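Local atomic coordinates of glutamate--tRNA ligase (Methanothermobacter thermautotrophicus, PDB entry 3AII), a protein that charges tRNA with glutamate, probably by first activating the amino acid with ATP to Glu-AMP and then passing it to the acceptor end of the tRNA. Residues 137-148 with 255-263; 202-211 with 239-250. One frame throughout, in Å; residues are numbered along the deposited sequence.

Interaction 1: 137-148 with 255-263; sequences DTDPRRVDPEAY and RIVEAEHPR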
# COMPACT_ATOMS: atom_id res chain seq x y z
N ASP A 137 8.20 -2.69 -16.44
CA ASP A 137 9.55 -2.96 -15.96
C ASP A 137 10.62 -2.64 -17.01
O ASP A 137 11.54 -3.43 -17.24
CB ASP A 137 9.67 -4.43 -15.54
CG ASP A 137 9.48 -5.39 -16.69
OD1 ASP A 137 8.84 -5.03 -17.69
OD2 ASP A 137 9.99 -6.53 -16.59
N THR A 138 10.51 -1.47 -17.64
CA THR A 138 11.46 -1.05 -18.68
C THR A 138 12.62 -0.17 -18.19
O THR A 138 13.32 0.45 -19.00
CB THR A 138 10.76 -0.26 -19.79
OG1 THR A 138 10.05 0.83 -19.20
CG2 THR A 138 9.77 -1.15 -20.52
N ASP A 139 12.83 -0.11 -16.88
CA ASP A 139 14.01 0.57 -16.33
C ASP A 139 14.81 -0.48 -15.59
O ASP A 139 14.46 -0.84 -14.46
CB ASP A 139 13.62 1.71 -15.39
CG ASP A 139 14.83 2.46 -14.84
OD1 ASP A 139 14.61 3.50 -14.18
OD2 ASP A 139 15.98 2.03 -15.06
N PRO A 140 15.86 -0.99 -16.24
CA PRO A 140 16.53 -2.18 -15.71
C PRO A 140 17.14 -1.96 -14.33
O PRO A 140 17.25 -2.92 -13.57
CB PRO A 140 17.63 -2.46 -16.74
CG PRO A 140 17.82 -1.17 -17.48
CD PRO A 140 16.50 -0.48 -17.47
N ARG A 141 17.50 -0.73 -13.99
CA ARG A 141 18.14 -0.47 -12.70
C ARG A 141 17.17 -0.30 -11.54
O ARG A 141 17.59 -0.22 -10.39
CB ARG A 141 19.04 0.77 -12.78
CG ARG A 141 20.24 0.59 -13.70
CD ARG A 141 21.28 1.68 -13.52
NE ARG A 141 22.44 1.46 -14.39
CZ ARG A 141 22.64 2.08 -15.55
NH1 ARG A 141 21.78 3.00 -15.97
NH2 ARG A 141 23.72 1.81 -16.26
N ARG A 142 15.87 -0.25 -11.85
CA ARG A 142 14.86 -0.01 -10.83
C ARG A 142 13.93 -1.20 -10.63
O ARG A 142 12.84 -1.06 -10.08
CB ARG A 142 14.02 1.22 -11.17
CG ARG A 142 14.85 2.45 -11.51
CD ARG A 142 15.52 3.06 -10.29
NE ARG A 142 16.64 3.91 -10.64
CZ ARG A 142 16.53 5.10 -11.24
NH1 ARG A 142 15.34 5.58 -11.56
NH2 ARG A 142 17.62 5.80 -11.52
N VAL A 143 14.36 -2.37 -11.08
CA VAL A 143 13.54 -3.57 -10.92
C VAL A 143 13.92 -4.36 -9.67
O VAL A 143 15.08 -4.71 -9.46
CB VAL A 143 13.67 -4.49 -12.13
CG1 VAL A 143 12.94 -5.80 -11.86
CG2 VAL A 143 13.13 -3.79 -13.38
N ASP A 144 12.92 -4.65 -8.85
CA ASP A 144 13.08 -5.57 -7.74
C ASP A 144 12.52 -6.92 -8.16
O ASP A 144 11.32 -7.07 -8.37
CB ASP A 144 12.35 -5.05 -6.51
CG ASP A 144 12.55 -5.92 -5.29
OD1 ASP A 144 12.02 -5.58 -4.22
OD2 ASP A 144 13.23 -6.96 -5.41
N PRO A 145 13.40 -7.91 -8.33
CA PRO A 145 13.02 -9.23 -8.86
C PRO A 145 11.86 -9.85 -8.09
O PRO A 145 11.04 -10.55 -8.68
CB PRO A 145 14.29 -10.06 -8.65
CG PRO A 145 15.38 -9.08 -8.59
CD PRO A 145 14.82 -7.85 -7.96
N GLU A 146 11.78 -9.60 -6.79
CA GLU A 146 10.74 -10.21 -5.97
C GLU A 146 9.35 -9.63 -6.27
O GLU A 146 8.33 -10.28 -6.02
CB GLU A 146 11.09 -10.07 -4.48
CG GLU A 146 11.19 -8.63 -4.01
CD GLU A 146 11.95 -8.47 -2.70
OE1 GLU A 146 12.30 -9.50 -2.08
OE2 GLU A 146 12.21 -7.31 -2.30
N ALA A 147 9.31 -8.42 -6.82
CA ALA A 147 8.04 -7.75 -7.06
C ALA A 147 7.15 -8.42 -8.09
O ALA A 147 5.93 -8.26 -8.06
CB ALA A 147 8.28 -6.28 -7.44
N TYR A 148 7.73 -9.16 -9.03
CA TYR A 148 6.91 -9.80 -10.05
C TYR A 148 5.88 -10.73 -9.42
O TYR A 148 4.75 -10.82 -9.89
CB TYR A 148 7.76 -10.58 -11.05
CG TYR A 148 8.63 -9.70 -11.92
CD1 TYR A 148 8.09 -9.03 -13.01
CD2 TYR A 148 9.97 -9.52 -11.64
CE1 TYR A 148 8.88 -8.22 -13.81
CE2 TYR A 148 10.77 -8.72 -12.42
CZ TYR A 148 10.22 -8.07 -13.50
OH TYR A 148 11.03 -7.27 -14.28
N ARG A 255 16.01 5.26 -25.24
CA ARG A 255 17.35 5.59 -24.76
C ARG A 255 18.22 4.34 -24.70
O ARG A 255 17.72 3.22 -24.77
CB ARG A 255 17.29 6.23 -23.38
CG ARG A 255 16.64 5.35 -22.34
CD ARG A 255 16.65 5.97 -20.96
NE ARG A 255 16.16 5.02 -19.97
CZ ARG A 255 15.99 5.31 -18.69
NH1 ARG A 255 15.54 4.39 -17.85
NH2 ARG A 255 16.26 6.53 -18.24
N ILE A 256 19.52 4.55 -24.56
CA ILE A 256 20.46 3.44 -24.45
C ILE A 256 20.86 3.31 -22.98
O ILE A 256 21.26 4.30 -22.38
CB ILE A 256 21.71 3.69 -25.31
CG1 ILE A 256 21.33 3.87 -26.79
CG2 ILE A 256 22.70 2.53 -25.14
CD1 ILE A 256 22.45 4.45 -27.67
N VAL A 257 20.74 2.11 -22.42
CA VAL A 257 21.11 1.86 -21.03
C VAL A 257 21.94 0.60 -20.98
O VAL A 257 21.50 -0.46 -21.44
CB VAL A 257 19.86 1.64 -20.14
CG1 VAL A 257 20.26 1.43 -18.67
CG2 VAL A 257 18.89 2.80 -20.29
N GLU A 258 23.15 0.70 -20.43
CA GLU A 258 24.00 -0.48 -20.35
C GLU A 258 23.94 -1.04 -18.94
O GLU A 258 24.74 -0.67 -18.08
CB GLU A 258 25.43 -0.14 -20.74
CG GLU A 258 25.56 0.43 -22.15
CD GLU A 258 27.01 0.70 -22.52
OE1 GLU A 258 27.78 -0.27 -22.67
OE2 GLU A 258 27.38 1.89 -22.65
N ALA A 259 22.97 -1.91 -18.70
CA ALA A 259 22.77 -2.46 -17.37
C ALA A 259 22.08 -3.80 -17.48
O ALA A 259 21.27 -4.02 -18.38
CB ALA A 259 21.94 -1.50 -16.51
N GLU A 260 22.39 -4.71 -16.56
CA GLU A 260 21.72 -5.99 -16.50
C GLU A 260 20.29 -5.82 -16.00
O GLU A 260 20.06 -5.25 -14.93
CB GLU A 260 22.48 -6.94 -15.59
CG GLU A 260 21.75 -8.23 -15.27
CD GLU A 260 22.47 -9.07 -14.24
OE1 GLU A 260 23.71 -8.96 -14.15
OE2 GLU A 260 21.80 -9.84 -13.52
N HIS A 261 19.33 -6.32 -16.77
CA HIS A 261 17.94 -6.37 -16.34
C HIS A 261 17.75 -7.70 -15.63
O HIS A 261 18.26 -8.72 -16.08
CB HIS A 261 17.03 -6.30 -17.57
CG HIS A 261 15.59 -6.03 -17.25
ND1 HIS A 261 14.75 -6.98 -16.74
CD2 HIS A 261 14.84 -4.91 -17.41
CE1 HIS A 261 13.55 -6.46 -16.57
NE2 HIS A 261 13.57 -5.20 -16.98
N PRO A 262 17.00 -7.70 -14.52
CA PRO A 262 16.86 -8.94 -13.75
C PRO A 262 16.09 -10.04 -14.47
O PRO A 262 16.31 -11.21 -14.18
CB PRO A 262 16.13 -8.48 -12.48
CG PRO A 262 16.47 -7.05 -12.35
CD PRO A 262 16.52 -6.53 -13.76
N ARG A 263 15.20 -9.67 -15.39
CA ARG A 263 14.52 -10.67 -16.23
C ARG A 263 15.28 -11.03 -17.50
O ARG A 263 15.50 -12.20 -17.78
CB ARG A 263 13.12 -10.19 -16.62
CG ARG A 263 12.04 -10.54 -15.63
CD ARG A 263 10.65 -10.16 -16.13
NE ARG A 263 9.91 -11.30 -16.69
CZ ARG A 263 9.67 -11.49 -17.98
NH1 ARG A 263 10.11 -10.63 -18.90
NH2 ARG A 263 8.98 -12.56 -18.36
O HOH W 1 13.86 2.97 -19.89
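The loop that runs into helix 147-158 of the class I catalytic domain is pinned to the chain leaving strand 252-256 by His261, whose ring reaches across to Asp137. NE2 donates to Asp137 O at 2.7 Å, with an N-H...O angle of 170°; the oxygen lies at the ring edge, close to its plane. On the ring's other nitrogen, ND1 accepts from Arg263 N, 3.0 Å away. Histidine suits this buried place by donating and accepting at once, which fixes its rotation and probably favours the neutral form. The side chain gets there with CG anti to the backbone N (chi1 -166°), which also brings CD2 against Pro140.

The Asp137 carboxylate stands nearly perpendicular to this ring. Its OD2 receives Tyr148 OH at 2.6 Å on the anti lone pair and also bonds Ser169. Beside the phenol, Arg263 CD packs 3.4 Å from Tyr148 CZ, while the guanidinium, turned aside by a bend at chi3 (99°), pairs with Asp170.

Apolar contacts make up much of the rest. Pro140 CG meets Val257 CG1 tip to tip at 3.8 Å, and Val143 CG1 touches Pro262 CG at 3.8 Å; both compact rings offer the valines apolar surface. The extended Arg141 lays one guanidinium face over the small Ala259 methyl, Arg141 NE 3.7 Å from Ala259 CB; its charge is met by Glu230. A long salt bridge, Asp139 OD2 to Arg255 NH1 at 3.7 Å, and a water between Thr138 O and Arg255 NH1 are less certain, since Arg255 has two conformations.

Tyr271 of strand 270-272 covers Pro140, Val257 and His261, while Ile167 of strand 164-167 backs Asp137, Tyr148 and Arg263, so the contact lies between these two strands, on the way into helix 147-158.

Interaction 2: 202-211 with 239-250; sequences KNRGEACHCR and TDLNHPNPAIRD. With ZN (zinc ion), chain D.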
# COMPACT_ATOMS: atom_id res chain seq x y z
N LYS A 202 16.10 23.62 -28.67
CA LYS A 202 14.72 23.30 -28.34
C LYS A 202 14.01 24.45 -27.63
O LYS A 202 12.87 24.77 -27.95
CB LYS A 202 14.68 22.05 -27.45
CG LYS A 202 13.28 21.50 -27.22
CD LYS A 202 13.29 20.44 -26.11
CE LYS A 202 13.38 21.08 -24.73
NZ LYS A 202 13.37 20.06 -23.64
N ASN A 203 14.68 25.05 -26.65
CA ASN A 203 14.08 26.11 -25.84
C ASN A 203 13.82 27.38 -26.63
O ASN A 203 13.04 28.23 -26.22
CB ASN A 203 14.94 26.42 -24.61
CG ASN A 203 14.84 25.35 -23.55
OD1 ASN A 203 15.81 25.10 -22.82
ND2 ASN A 203 13.68 24.70 -23.46
N ARG A 204 14.50 27.51 -27.77
CA ARG A 204 14.30 28.65 -28.66
C ARG A 204 13.48 28.26 -29.89
O ARG A 204 13.39 29.02 -30.86
CB ARG A 204 15.64 29.23 -29.11
CG ARG A 204 16.62 29.50 -27.97
CD ARG A 204 17.77 30.37 -28.45
NE ARG A 204 18.25 29.97 -29.77
CZ ARG A 204 19.20 29.08 -29.99
NH1 ARG A 204 19.57 28.78 -31.23
NH2 ARG A 204 19.80 28.48 -28.96
N GLY A 205 12.89 27.06 -29.86
CA GLY A 205 12.01 26.62 -30.93
C GLY A 205 12.72 26.31 -32.24
O GLY A 205 12.12 26.37 -33.32
N GLU A 206 14.00 25.97 -32.15
CA GLU A 206 14.81 25.72 -33.34
C GLU A 206 15.13 24.23 -33.47
O GLU A 206 15.42 23.57 -32.48
CB GLU A 206 16.11 26.53 -33.26
CG GLU A 206 17.05 26.36 -34.43
CD GLU A 206 18.14 27.42 -34.45
OE1 GLU A 206 18.11 28.31 -33.57
OE2 GLU A 206 19.02 27.36 -35.33
N ALA A 207 15.07 23.72 -34.70
CA ALA A 207 15.31 22.31 -34.95
C ALA A 207 16.80 21.99 -35.08
O ALA A 207 17.57 22.78 -35.62
CB ALA A 207 14.57 21.86 -36.19
N CYS A 208 17.19 20.82 -34.58
CA CYS A 208 18.54 20.34 -34.80
C CYS A 208 18.59 19.72 -36.18
O CYS A 208 17.55 19.53 -36.83
CB CYS A 208 18.94 19.31 -33.73
SG CYS A 208 18.10 17.71 -33.88
N HIS A 209 19.79 19.40 -36.65
CA HIS A 209 19.97 18.79 -37.96
C HIS A 209 19.28 17.43 -38.07
O HIS A 209 18.78 17.07 -39.13
CB HIS A 209 21.46 18.66 -38.27
CG HIS A 209 21.75 17.81 -39.46
ND1 HIS A 209 21.48 18.21 -40.75
CD2 HIS A 209 22.30 16.57 -39.56
CE1 HIS A 209 21.84 17.26 -41.60
NE2 HIS A 209 22.34 16.25 -40.90
N CYS A 210 19.25 16.69 -36.96
CA CYS A 210 18.73 15.33 -36.97
C CYS A 210 17.26 15.31 -37.38
O CYS A 210 16.77 14.35 -37.98
CB CYS A 210 18.86 14.70 -35.57
SG CYS A 210 20.50 14.91 -34.79
N ARG A 211 16.56 16.39 -37.04
CA ARG A 211 15.12 16.47 -37.26
C ARG A 211 14.77 16.51 -38.74
O ARG A 211 13.62 16.29 -39.11
CB ARG A 211 14.54 17.70 -36.56
CG ARG A 211 13.08 17.58 -36.19
CD ARG A 211 12.54 18.89 -35.67
NE ARG A 211 11.37 18.72 -34.80
CZ ARG A 211 10.10 18.83 -35.20
NH1 ARG A 211 9.82 19.11 -36.46
NH2 ARG A 211 9.12 18.67 -34.32
N THR A 239 7.18 16.55 -32.07
CA THR A 239 5.97 17.19 -31.60
C THR A 239 5.91 18.61 -32.14
O THR A 239 5.86 18.80 -33.35
CB THR A 239 5.85 17.16 -30.07
OG1 THR A 239 6.90 17.93 -29.48
CG2 THR A 239 5.96 15.71 -29.58
N ASP A 240 5.92 19.60 -31.26
CA ASP A 240 5.90 21.00 -31.64
C ASP A 240 7.06 21.68 -30.93
O ASP A 240 7.07 21.74 -29.70
CB ASP A 240 4.57 21.63 -31.21
CG ASP A 240 4.59 23.16 -31.27
OD1 ASP A 240 5.51 23.73 -31.90
OD2 ASP A 240 3.68 23.78 -30.69
N LEU A 241 8.04 22.16 -31.69
CA LEU A 241 9.21 22.79 -31.06
C LEU A 241 8.85 24.12 -30.41
O LEU A 241 9.64 24.68 -29.65
CB LEU A 241 10.35 22.97 -32.05
CG LEU A 241 11.12 21.72 -32.49
CD1 LEU A 241 12.27 22.11 -33.39
CD2 LEU A 241 11.63 20.93 -31.29
N ASN A 242 7.66 24.63 -30.71
CA ASN A 242 7.20 25.87 -30.10
C ASN A 242 6.12 25.67 -29.04
O ASN A 242 5.42 26.61 -28.68
CB ASN A 242 6.72 26.84 -31.17
CG ASN A 242 7.86 27.39 -31.99
OD1 ASN A 242 8.06 27.00 -33.14
ND2 ASN A 242 8.64 28.28 -31.39
N HIS A 243 6.00 24.44 -28.54
CA HIS A 243 5.00 24.13 -27.54
C HIS A 243 5.19 24.99 -26.29
O HIS A 243 6.31 25.15 -25.80
CB HIS A 243 5.05 22.65 -27.15
CG HIS A 243 3.79 22.14 -26.52
ND1 HIS A 243 3.39 22.50 -25.25
CD2 HIS A 243 2.83 21.31 -27.00
CE1 HIS A 243 2.24 21.91 -24.97
NE2 HIS A 243 1.88 21.18 -26.01
N PRO A 244 4.09 25.55 -25.76
CA PRO A 244 4.11 26.33 -24.52
C PRO A 244 4.83 25.61 -23.39
O PRO A 244 5.49 26.25 -22.57
CB PRO A 244 2.62 26.48 -24.19
CG PRO A 244 1.94 26.44 -25.51
CD PRO A 244 2.74 25.50 -26.37
N ASN A 245 4.72 24.29 -23.34
CA ASN A 245 5.42 23.49 -22.33
C ASN A 245 6.68 22.84 -22.91
O ASN A 245 6.60 21.88 -23.67
CB ASN A 245 4.48 22.43 -21.76
CG ASN A 245 5.12 21.60 -20.65
OD1 ASN A 245 6.31 21.73 -20.37
ND2 ASN A 245 4.33 20.73 -20.03
N PRO A 246 7.85 23.36 -22.52
CA PRO A 246 9.13 22.94 -23.10
C PRO A 246 9.38 21.43 -22.98
O PRO A 246 10.07 20.86 -23.83
CB PRO A 246 10.16 23.70 -22.25
CG PRO A 246 9.44 24.03 -20.97
CD PRO A 246 8.02 24.28 -21.38
N ALA A 247 8.83 20.80 -21.95
CA ALA A 247 9.04 19.37 -21.73
C ALA A 247 8.38 18.52 -22.81
O ALA A 247 8.82 17.40 -23.08
CB ALA A 247 8.52 18.97 -20.36
N ILE A 248 7.33 19.05 -23.42
CA ILE A 248 6.61 18.31 -24.45
C ILE A 248 7.31 18.40 -25.82
O ILE A 248 7.02 17.63 -26.74
CB ILE A 248 5.14 18.79 -24.52
CG1 ILE A 248 4.46 18.54 -23.17
CG2 ILE A 248 4.39 18.08 -25.64
CD1 ILE A 248 3.04 19.05 -23.11
N ARG A 249 8.24 19.34 -25.93
CA ARG A 249 8.98 19.56 -27.17
C ARG A 249 9.91 18.40 -27.53
O ARG A 249 10.88 18.12 -26.82
CB ARG A 249 9.78 20.86 -27.09
CG ARG A 249 8.91 22.11 -27.01
CD ARG A 249 9.76 23.37 -26.89
NE ARG A 249 8.93 24.54 -26.61
CZ ARG A 249 9.39 25.79 -26.60
NH1 ARG A 249 10.67 26.03 -26.85
NH2 ARG A 249 8.56 26.79 -26.33
N ASP A 250 9.60 17.72 -28.63
CA ASP A 250 10.37 16.56 -29.10
C ASP A 250 10.91 15.64 -28.00
O ASP A 250 12.12 15.44 -27.87
CB ASP A 250 11.51 16.99 -30.04
CG ASP A 250 11.00 17.49 -31.39
OD1 ASP A 250 9.79 17.77 -31.50
OD2 ASP A 250 11.81 17.59 -32.32
ZN ZN D . 19.83 16.27 -32.97
O HOH W 2 11.82 17.71 -24.45
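Lys202 O, near the end of helix 195-203, is held by two donors: Arg249 NH1 at 2.8 Å, with the oxygen near the guanidinium plane, and Gly205 N, the inner bond of a Schellman motif. Gly205 is its C-prime residue; glycine fits the positive phi, and a CB would collide with Asn242 ND2. The other edge of Arg249 presents NE and NH2 together to His243 O, so a single guanidinium ties the helix end to the loop. The Lys202 chain lies obliquely across Arg249, with Lys202 CG 3.6 Å from Arg249 CB. It then bends at chi3 (76°), and NZ meets water 2, which donates to Arg249 O.

Farther along, Arg211 grips Asp250 side-on in a salt bridge. NE reaches OD2 at 2.8 Å and NH2 reaches OD1 at 3.0 Å, both on syn lone pairs, with the two planes only 11° apart. Thr239 N adds a bond to OD1 from above the carboxylate plane, and Tyr189 OH bonds OD2. Leu241 runs antiparallel alongside the Arg211 side chain, its CG over one face of the guanidinium, and presses CD1 tightly on Ala207 CA at 3.4 Å. A methionine in place of Arg211 would probably leave the buried Asp250 carboxylate without its opposite charge.

Cys208 and Cys210, in the same segment, bind zinc together with Cys191 and Cys193. Tyr189 of strand 188-191 lies against Cys208, Cys210 and Arg211, while Thr239, His243 and Ile248 of the loop touch helix 299-310.

Interaction 2 is nested within the chain loop closed by interaction 1, and both lie in the class I catalytic domain. Their centres are 30 Å apart and their nearest atoms about 11 Å, so they do not touch; the link is strand 252-256, which begins just after the loop 239-250 and ends in segment 255-263. Interaction 2 includes two of the zinc ligands, Cys208 and Cys210, and Arg211 NE lies 9.0 Å from the zinc ion. Interaction 1 is the one tied to the nucleotide-binding signature: Asp144 and Pro105 share a backbone hydrogen bond, and Pro105 is part of the predicted HIGH region, the ATP-binding signature of class I synthetases.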